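Local coordinates for 70 kDa protein (Xanthomonas sp., PDB 4B2N), which is a dihaem c-type cytochrome acting as a dioxygenase that processively cleaves rubber, at residues A[130-136]-A[545-550]; A[138-142]-A[220-224]. All coordinates share one frame; numbering follows the deposited sequence.

Contact 1. Residues A[130-136]-A[545-550]; sequences PPDFEEQ and GIGGKN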
loop_
_atom_site.group_PDB
_atom_site.type_symbol
_atom_site.label_atom_id
_atom_site.label_comp_id
_atom_site.label_asym_id
_atom_site.label_seq_id
_atom_site.Cartn_x
_atom_site.Cartn_y
_atom_site.Cartn_z
ATOM N N PRO A 130 29.539 3.506 -13.700
ATOM C CA PRO A 130 29.510 2.450 -14.665
ATOM C C PRO A 130 28.506 2.800 -15.811
ATOM O O PRO A 130 27.649 3.649 -15.622
ATOM C CB PRO A 130 29.062 1.265 -13.843
ATOM C CG PRO A 130 28.103 1.889 -12.830
ATOM C CD PRO A 130 28.802 3.192 -12.459
ATOM N N PRO A 131 28.686 2.230 -17.011
ATOM C CA PRO A 131 27.848 2.733 -18.116
ATOM C C PRO A 131 26.465 2.161 -18.017
ATOM O O PRO A 131 25.555 2.651 -18.703
ATOM C CB PRO A 131 28.554 2.234 -19.367
ATOM C CG PRO A 131 29.389 1.067 -18.920
ATOM C CD PRO A 131 29.843 1.466 -17.525
ATOM N N ASP A 132 26.311 1.128 -17.179
ATOM C CA ASP A 132 24.942 0.625 -16.877
ATOM C C ASP A 132 24.321 1.216 -15.582
ATOM O O ASP A 132 23.390 0.639 -14.996
ATOM C CB ASP A 132 24.922 -0.894 -16.836
ATOM C CG ASP A 132 25.857 -1.467 -15.758
ATOM O OD1 ASP A 132 26.594 -0.697 -15.139
ATOM O OD2 ASP A 132 25.788 -2.683 -15.539
ATOM N N PHE A 133 24.819 2.393 -15.152
ATOM C CA PHE A 133 24.405 3.018 -13.911
ATOM C C PHE A 133 22.854 3.039 -13.792
ATOM O O PHE A 133 22.277 2.656 -12.806
ATOM C CB PHE A 133 24.924 4.456 -13.880
ATOM C CG PHE A 133 24.419 5.264 -12.704
ATOM C CD1 PHE A 133 24.852 4.979 -11.409
ATOM C CD2 PHE A 133 23.471 6.322 -12.894
ATOM C CE1 PHE A 133 24.374 5.743 -10.330
ATOM C CE2 PHE A 133 22.991 7.088 -11.811
ATOM C CZ PHE A 133 23.437 6.767 -10.513
ATOM N N GLU A 134 22.179 3.492 -14.828
ATOM C CA GLU A 134 20.756 3.715 -14.706
ATOM C C GLU A 134 20.040 2.362 -14.464
ATOM O O GLU A 134 19.186 2.213 -13.582
ATOM C CB GLU A 134 20.326 4.478 -15.998
ATOM C CG GLU A 134 19.012 5.199 -15.869
ATOM C CD GLU A 134 18.618 5.865 -17.180
ATOM O OE1 GLU A 134 19.432 6.648 -17.766
ATOM O OE2 GLU A 134 17.472 5.579 -17.571
ATOM N N GLU A 135 20.489 1.308 -15.128
ATOM C CA GLU A 135 19.967 -0.014 -14.839
ATOM C C GLU A 135 20.313 -0.526 -13.441
ATOM O O GLU A 135 19.498 -1.183 -12.804
ATOM C CB GLU A 135 20.456 -1.015 -15.882
ATOM C CG GLU A 135 19.992 -2.449 -15.584
ATOM C CD GLU A 135 20.309 -3.403 -16.747
ATOM O OE1 GLU A 135 21.487 -3.691 -17.030
ATOM O OE2 GLU A 135 19.370 -3.795 -17.432
ATOM N N GLN A 136 21.561 -0.335 -13.000
ATOM C CA GLN A 136 21.948 -0.735 -11.660
ATOM C C GLN A 136 21.117 -0.069 -10.557
ATOM O O GLN A 136 20.835 -0.701 -9.525
ATOM C CB GLN A 136 23.466 -0.468 -11.422
ATOM C CG GLN A 136 24.293 -1.483 -12.238
ATOM C CD GLN A 136 25.724 -1.592 -11.729
ATOM O OE1 GLN A 136 26.710 -1.369 -12.470
ATOM N NE2 GLN A 136 25.840 -1.987 -10.486
ATOM N N GLY A 545 25.633 -5.941 -12.089
ATOM C CA GLY A 545 26.010 -5.001 -13.127
ATOM C C GLY A 545 27.546 -4.858 -13.167
ATOM O O GLY A 545 28.269 -5.590 -12.502
ATOM N N ILE A 546 28.030 -3.938 -13.998
ATOM C CA ILE A 546 29.486 -3.580 -14.075
ATOM C C ILE A 546 29.981 -3.066 -12.760
ATOM O O ILE A 546 29.463 -2.067 -12.201
ATOM C CB ILE A 546 29.738 -2.548 -15.141
ATOM C CG1 ILE A 546 29.442 -3.211 -16.499
ATOM C CG2 ILE A 546 31.196 -2.059 -15.103
ATOM C CD1 ILE A 546 29.330 -2.190 -17.596
ATOM N N GLY A 547 31.027 -3.708 -12.258
ATOM C CA GLY A 547 31.431 -3.509 -10.854
ATOM C C GLY A 547 31.148 -4.761 -10.007
ATOM O O GLY A 547 31.656 -4.900 -8.859
ATOM N N GLY A 548 30.315 -5.653 -10.525
ATOM C CA GLY A 548 30.125 -6.913 -9.815
ATOM C C GLY A 548 29.093 -6.924 -8.708
ATOM O O GLY A 548 28.978 -7.916 -7.998
ATOM N N LYS A 549 28.366 -5.811 -8.525
ATOM C CA LYS A 549 27.299 -5.775 -7.552
ATOM C C LYS A 549 25.959 -5.427 -8.218
ATOM O O LYS A 549 25.884 -5.273 -9.428
ATOM C CB LYS A 549 27.605 -4.757 -6.438
ATOM C CG LYS A 549 29.017 -4.902 -5.843
ATOM C CD LYS A 549 29.193 -3.941 -4.675
ATOM C CE LYS A 549 30.663 -3.879 -4.222
ATOM N NZ LYS A 549 30.759 -2.885 -3.117
ATOM N N ASN A 550 24.919 -5.324 -7.405
ATOM C CA ASN A 550 23.549 -4.944 -7.860
ATOM C C ASN A 550 22.843 -5.927 -8.751
ATOM O O ASN A 550 22.162 -5.543 -9.706
ATOM C CB ASN A 550 23.575 -3.557 -8.487
ATOM C CG ASN A 550 24.097 -2.518 -7.471
ATOM O OD1 ASN A 550 23.824 -2.657 -6.306
ATOM N ND2 ASN A 550 24.821 -1.543 -7.908
#
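Gly545 opens the loop segment 545-550 by packing its CA against the Asp132 carboxylate, 3.4 Å from Asp132 OD2, and against the Gln136 side chain. One residue on, the backbone N of Ile546 gives its hydrogen to Asp132 OD2 at 3.0 Å, nearly straight (167°) and from the syn side of the carboxylate, slightly out of its plane. Asp132 is set up for this by a chi1 of 60°, which places CG between its own backbone N and carbonyl carbon. The Ile546 side chain then leans on two prolines: CD1 lies 3.5 Å from Pro131 CG, the two side chains crossing at about a right angle, while CB faces Pro130 CB at 4.1 Å. Ile546 and Gly547 form the corners of a type II turn that Gly548 N closes by bonding to Gly545 O. Lys549 turns its amine to Asp620 and to the carbonyl of Trp124. Asn550 returns to the helix, its amide set 60° from that of Gln136, and its OD1 bonds Arg140. The whole is a glycine-rich beta turn docked by a backbone amide on the carboxylate of Asp132, which occupies the N-cap position of helix 133-141 although its side chain makes no capping bond; a type I turn, Pro130 to Phe133, leads into the helix.

Contact 2. Residues A[138-142]-A[220-224]; sequences SKRYG and LLASD
The last turn of helix 133-141 packs here against helix 218-226, a buried helix-helix contact beside the haem-binding region: the Leu221 side chain is about 8 Å from both a bound haem c and the side chain of Cys194, which is covalently attached to that haem. Helix 133-141 ends in a Schellman motif at Gly142, just past the two residues that do the work. Arg140 reaches over with CG anti to its own backbone N (chi1 -175°) and a chain extended as far as NE, meeting Asp224 from the opposite direction. It grips the carboxylate side-on: NE lies 2.6 Å from Asp224 OD2 and NH2 lies 3.0 Å from Asp224 OD1, the latter nearly straight at 166°. Both oxygens use their syn lone pairs, and the two flat groups are only 25° apart. Leu220 CD2 lies over one face of the guanidinium, toward its rim, and touches Arg140 CG at 3.7 Å. The anti lone pair of OD2 is taken by Tyr141, whose OH donates to Asp224 OD2 over 2.6 Å. The phenol ring is itself sandwiched: Leu221 CD1 sits 3.8 Å from the Tyr141 ring centroid, almost on the ring normal, a CH-pi contact, while Arg140 CG lies over the opposite face. Trp124 NE1 bonds the same hydroxyl, and Arg227 forms a second salt bridge to Asp224 OD1. With two arginines and a phenol around it, the buried carboxylate is held against rotation and probably stabilised as an anion.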
loop_
_atom_site.group_PDB
_atom_site.type_symbol
_atom_site.label_atom_id
_atom_site.label_comp_id
_atom_site.label_asym_id
_atom_site.label_seq_id
_atom_site.Cartn_x
_atom_site.Cartn_y
_atom_site.Cartn_z
ATOM N N SER A 138 17.922 0.642 -10.753
ATOM C CA SER A 138 16.671 -0.170 -10.763
ATOM C C SER A 138 16.921 -1.472 -10.082
ATOM O O SER A 138 16.120 -1.901 -9.265
ATOM C CB SER A 138 16.218 -0.441 -12.215
ATOM O OG SER A 138 15.374 0.674 -12.601
ATOM N N LYS A 139 18.009 -2.132 -10.458
ATOM C CA LYS A 139 18.290 -3.449 -9.884
ATOM C C LYS A 139 18.492 -3.386 -8.358
ATOM O O LYS A 139 17.866 -4.125 -7.617
ATOM C CB LYS A 139 19.540 -4.059 -10.525
ATOM C CG LYS A 139 19.310 -4.705 -11.883
ATOM C CD LYS A 139 20.698 -4.949 -12.502
ATOM C CE LYS A 139 20.609 -5.657 -13.793
ATOM N NZ LYS A 139 22.027 -6.054 -14.052
ATOM N N ARG A 140 19.354 -2.454 -7.911
ATOM C CA ARG A 140 19.730 -2.356 -6.497
ATOM C C ARG A 140 18.517 -2.039 -5.640
ATOM O O ARG A 140 18.306 -2.619 -4.563
ATOM C CB ARG A 140 20.763 -1.229 -6.296
ATOM C CG ARG A 140 21.289 -1.164 -4.847
ATOM C CD ARG A 140 22.387 -0.134 -4.843
ATOM N NE ARG A 140 22.871 0.135 -3.506
ATOM C CZ ARG A 140 23.893 -0.519 -2.953
ATOM N NH1 ARG A 140 24.485 -1.502 -3.657
ATOM N NH2 ARG A 140 24.308 -0.201 -1.723
ATOM N N TYR A 141 17.673 -1.145 -6.123
ATOM C CA TYR A 141 16.656 -0.627 -5.223
ATOM C C TYR A 141 15.316 -1.324 -5.432
ATOM O O TYR A 141 14.352 -1.006 -4.718
ATOM C CB TYR A 141 16.513 0.885 -5.388
ATOM C CG TYR A 141 17.768 1.627 -4.987
ATOM C CD1 TYR A 141 18.358 1.426 -3.706
ATOM C CD2 TYR A 141 18.379 2.507 -5.867
ATOM C CE1 TYR A 141 19.567 2.073 -3.375
ATOM C CE2 TYR A 141 19.545 3.164 -5.518
ATOM C CZ TYR A 141 20.109 2.986 -4.282
ATOM O OH TYR A 141 21.298 3.669 -4.039
ATOM N N GLY A 142 15.254 -2.236 -6.390
ATOM C CA GLY A 142 14.029 -2.945 -6.726
ATOM C C GLY A 142 12.989 -2.053 -7.376
ATOM O O GLY A 142 11.785 -2.194 -7.111
ATOM N N LEU A 220 17.356 0.001 1.775
ATOM C CA LEU A 220 18.651 0.146 1.130
ATOM C C LEU A 220 18.723 1.527 0.476
ATOM O O LEU A 220 19.757 2.206 0.504
ATOM C CB LEU A 220 18.811 -0.966 0.114
ATOM C CG LEU A 220 20.136 -1.023 -0.612
ATOM C CD1 LEU A 220 21.321 -1.097 0.357
ATOM C CD2 LEU A 220 20.160 -2.286 -1.523
ATOM N N LEU A 221 17.594 1.992 -0.069
ATOM C CA LEU A 221 17.624 3.369 -0.661
ATOM C C LEU A 221 17.891 4.406 0.411
ATOM O O LEU A 221 18.724 5.313 0.231
ATOM C CB LEU A 221 16.253 3.618 -1.272
ATOM C CG LEU A 221 15.997 4.963 -1.940
ATOM C CD1 LEU A 221 16.812 5.059 -3.200
ATOM C CD2 LEU A 221 14.471 5.063 -2.184
ATOM N N ALA A 222 17.194 4.270 1.543
ATOM C CA ALA A 222 17.336 5.193 2.697
ATOM C C ALA A 222 18.793 5.162 3.207
ATOM O O ALA A 222 19.445 6.212 3.404
ATOM C CB ALA A 222 16.338 4.791 3.847
ATOM N N SER A 223 19.327 3.942 3.348
ATOM C CA SER A 223 20.712 3.780 3.828
ATOM C C SER A 223 21.711 4.438 2.896
ATOM O O SER A 223 22.564 5.285 3.360
ATOM C CB SER A 223 21.025 2.286 3.980
ATOM O OG SER A 223 22.343 2.173 4.435
ATOM N N ASP A 224 21.615 4.126 1.598
ATOM C CA ASP A 224 22.499 4.783 0.631
ATOM C C ASP A 224 22.349 6.297 0.696
ATOM O O ASP A 224 23.354 7.034 0.718
ATOM C CB ASP A 224 22.319 4.308 -0.818
ATOM C CG ASP A 224 22.715 2.838 -1.016
ATOM O OD1 ASP A 224 23.359 2.214 -0.130
ATOM O OD2 ASP A 224 22.397 2.325 -2.100
#

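Overall arrangement
Both contacts draw on helix 133-141, contact 1 at its start and contact 2 at its end, and they illustrate how one short helix can join distant parts of a chain. Contact 1 lies toward the surface, away from the haem sites, and brings in a loop more than 400 residues further on; one clear hydrogen bond, backbone to carboxylate, is joined by proline packing and by the Gln136 side chain against Gly545, Ile546 and Asn550. Contact 2 is buried, nested within the loop that contact 1 closes, and pairs helix with helix through a charged network flanked by Leu220 and Leu221. The two meet where Asn550 OD1 lies 3.0 Å from Arg140 NH1, a probable hydrogen bond.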